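Outer membrane protein OMP121 (Bacteroides thetaiotaomicron, PDB 5FQ8) probably imports a nutrient across the bacterial outer membrane as a TonB-dependent receptor, a beta-barrel whose lumen is filled by a plug domain. Local coordinates at residues 138-144 against 161-167. Residues are numbered along the deposited sequence; the frame is centred on the assembly and turned at random.
Sequences VANMTIL and VVMITTK
Thr165 O takes two backbone N-H groups at once, from Ala139 (N to O 2.7 Å) and from Asn140 (N to O 3.0 Å), both in its carbonyl plane. This is a classic beta bulge, at the point where the chain turns a corner at Ala139. Beyond it, strands 140-144 and 161-166 run antiparallel, and the pairs Thr142-Met163 and Leu144-Val161 each make two backbone bonds. Met141, Ile143, Val162 and Ile164 lie on one face of this strand pair. Met141 lies alongside Ile164; its chain bends at chi3 (-49°), which brings CE to 3.7 Å from Ile164 CD1, while its CG and SD pass Val162 CG1. Ile143 CG1 rests against Val162 CG2 at 4.0 Å. On the other face Leu144 CD1 meets Met163 SD at 3.7 Å, and Asn140 ND2 reaches along its own strand to Thr142 OG1 (3.3 Å), the hydroxyl oxygen lying near the plane of the amide, with the N-H bent to 153°. Past the bulge, Lys167 lays its CE 3.6 Å from Val138 O and carries NZ to Asp136 O. Strands 44-48 and 101-103 complete this four-stranded mixed sheet of the plug. The two faces of this strand pair therefore differ: one is apolar and buried, while the other mixes amide and hydroxyl groups with Leu144, Val161 and Met163.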
loop_
_atom_site.group_PDB
_atom_site.type_symbol
_atom_site.label_atom_id
_atom_site.label_comp_id
_atom_site.label_asym_id
_atom_site.label_seq_id
_atom_site.Cartn_x
_atom_site.Cartn_y
_atom_site.Cartn_z
ATOM N N VAL B 138 -24.391 -20.967 -26.480
ATOM C CA VAL B 138 -25.775 -20.671 -26.139
ATOM C C VAL B 138 -26.698 -21.387 -27.109
ATOM O O VAL B 138 -26.562 -21.257 -28.329
ATOM C CB VAL B 138 -26.038 -19.165 -26.142
ATOM C CG1 VAL B 138 -27.445 -18.903 -25.678
ATOM C CG2 VAL B 138 -25.049 -18.492 -25.241
ATOM N N ALA B 139 -27.629 -22.160 -26.569
ATOM C CA ALA B 139 -28.682 -22.705 -27.405
ATOM C C ALA B 139 -29.844 -21.736 -27.477
ATOM O O ALA B 139 -30.248 -21.305 -28.559
ATOM C CB ALA B 139 -29.137 -24.056 -26.866
ATOM N N ASN B 140 -30.359 -21.342 -26.327
ATOM C CA ASN B 140 -31.541 -20.506 -26.261
ATOM C C ASN B 140 -31.369 -19.458 -25.172
ATOM O O ASN B 140 -30.834 -19.741 -24.100
ATOM C CB ASN B 140 -32.770 -21.369 -26.002
ATOM C CG ASN B 140 -33.955 -20.569 -25.589
ATOM O OD1 ASN B 140 -34.609 -19.968 -26.418
ATOM N ND2 ASN B 140 -34.250 -20.561 -24.301
ATOM N N MET B 141 -31.802 -18.244 -25.460
ATOM C CA MET B 141 -31.893 -17.194 -24.463
ATOM C C MET B 141 -33.321 -16.707 -24.401
ATOM O O MET B 141 -33.895 -16.347 -25.425
ATOM C CB MET B 141 -30.971 -16.026 -24.785
ATOM C CG MET B 141 -31.316 -14.777 -24.015
ATOM S SD MET B 141 -30.199 -13.489 -24.455
ATOM C CE MET B 141 -28.674 -14.350 -24.269
ATOM N N THR B 142 -33.877 -16.662 -23.206
ATOM C CA THR B 142 -35.235 -16.191 -22.999
ATOM C C THR B 142 -35.245 -15.134 -21.909
ATOM O O THR B 142 -34.796 -15.386 -20.787
ATOM C CB THR B 142 -36.144 -17.349 -22.640
ATOM O OG1 THR B 142 -36.370 -18.125 -23.808
ATOM C CG2 THR B 142 -37.460 -16.856 -22.108
ATOM N N ILE B 143 -35.761 -13.957 -22.248
ATOM C CA ILE B 143 -35.752 -12.779 -21.391
ATOM C C ILE B 143 -37.141 -12.618 -20.806
ATOM O O ILE B 143 -38.096 -12.359 -21.539
ATOM C CB ILE B 143 -35.334 -11.534 -22.175
ATOM C CG1 ILE B 143 -33.873 -11.643 -22.557
ATOM C CG2 ILE B 143 -35.575 -10.309 -21.377
ATOM C CD1 ILE B 143 -33.357 -10.457 -23.231
ATOM N N LEU B 144 -37.272 -12.778 -19.500
ATOM C CA LEU B 144 -38.541 -12.532 -18.828
ATOM C C LEU B 144 -38.581 -11.065 -18.428
ATOM O O LEU B 144 -37.783 -10.619 -17.600
ATOM C CB LEU B 144 -38.691 -13.440 -17.612
ATOM C CG LEU B 144 -38.472 -14.911 -17.911
ATOM C CD1 LEU B 144 -38.592 -15.717 -16.656
ATOM C CD2 LEU B 144 -39.500 -15.348 -18.899
ATOM N N VAL B 161 -35.319 -11.054 -15.931
ATOM C CA VAL B 161 -34.501 -12.256 -15.922
ATOM C C VAL B 161 -34.023 -12.546 -17.332
ATOM O O VAL B 161 -34.798 -12.452 -18.285
ATOM C CB VAL B 161 -35.277 -13.465 -15.367
ATOM C CG1 VAL B 161 -34.418 -14.679 -15.451
ATOM C CG2 VAL B 161 -35.693 -13.220 -13.946
ATOM N N VAL B 162 -32.757 -12.893 -17.467
ATOM C CA VAL B 162 -32.200 -13.343 -18.734
ATOM C C VAL B 162 -31.860 -14.815 -18.578
ATOM O O VAL B 162 -30.790 -15.164 -18.075
ATOM C CB VAL B 162 -30.966 -12.543 -19.147
ATOM C CG1 VAL B 162 -30.359 -13.191 -20.339
ATOM C CG2 VAL B 162 -31.335 -11.127 -19.453
ATOM N N MET B 163 -32.764 -15.683 -19.002
ATOM C CA MET B 163 -32.553 -17.116 -18.908
ATOM C C MET B 163 -31.771 -17.586 -20.119
ATOM O O MET B 163 -32.272 -17.536 -21.242
ATOM C CB MET B 163 -33.884 -17.848 -18.824
ATOM C CG MET B 163 -34.476 -17.895 -17.457
ATOM S SD MET B 163 -36.169 -18.417 -17.558
ATOM C CE MET B 163 -36.041 -19.741 -18.754
ATOM N N ILE B 164 -30.579 -18.050 -19.896
ATOM C CA ILE B 164 -29.771 -18.633 -20.958
ATOM C C ILE B 164 -29.808 -20.151 -20.835
ATOM O O ILE B 164 -29.945 -20.694 -19.739
ATOM C CB ILE B 164 -28.338 -18.072 -20.903
ATOM C CG1 ILE B 164 -28.358 -16.605 -21.303
ATOM C CG2 ILE B 164 -27.404 -18.826 -21.817
ATOM C CD1 ILE B 164 -26.988 -16.019 -21.426
ATOM N N THR B 165 -29.773 -20.845 -21.975
ATOM C CA THR B 165 -29.720 -22.303 -21.990
ATOM C C THR B 165 -28.614 -22.749 -22.928
ATOM O O THR B 165 -28.600 -22.372 -24.101
ATOM C CB THR B 165 -31.051 -22.920 -22.409
ATOM O OG1 THR B 165 -32.076 -22.536 -21.491
ATOM C CG2 THR B 165 -30.949 -24.406 -22.390
ATOM N N THR B 166 -27.696 -23.544 -22.412
ATOM C CA THR B 166 -26.493 -23.915 -23.134
ATOM C C THR B 166 -26.693 -25.214 -23.910
ATOM O O THR B 166 -27.592 -26.006 -23.627
ATOM C CB THR B 166 -25.344 -24.039 -22.142
ATOM O OG1 THR B 166 -25.787 -24.785 -21.007
ATOM C CG2 THR B 166 -24.931 -22.680 -21.660
ATOM N N LYS B 167 -25.839 -25.430 -24.906
ATOM C CA LYS B 167 -25.996 -26.579 -25.794
ATOM C C LYS B 167 -25.647 -27.880 -25.086
ATOM O O LYS B 167 -24.792 -27.917 -24.204
ATOM C CB LYS B 167 -25.115 -26.419 -27.030
ATOM C CG LYS B 167 -25.538 -25.313 -27.971
ATOM C CD LYS B 167 -24.427 -24.955 -28.924
ATOM C CE LYS B 167 -24.878 -23.975 -29.978
ATOM N NZ LYS B 167 -23.806 -23.650 -30.955
#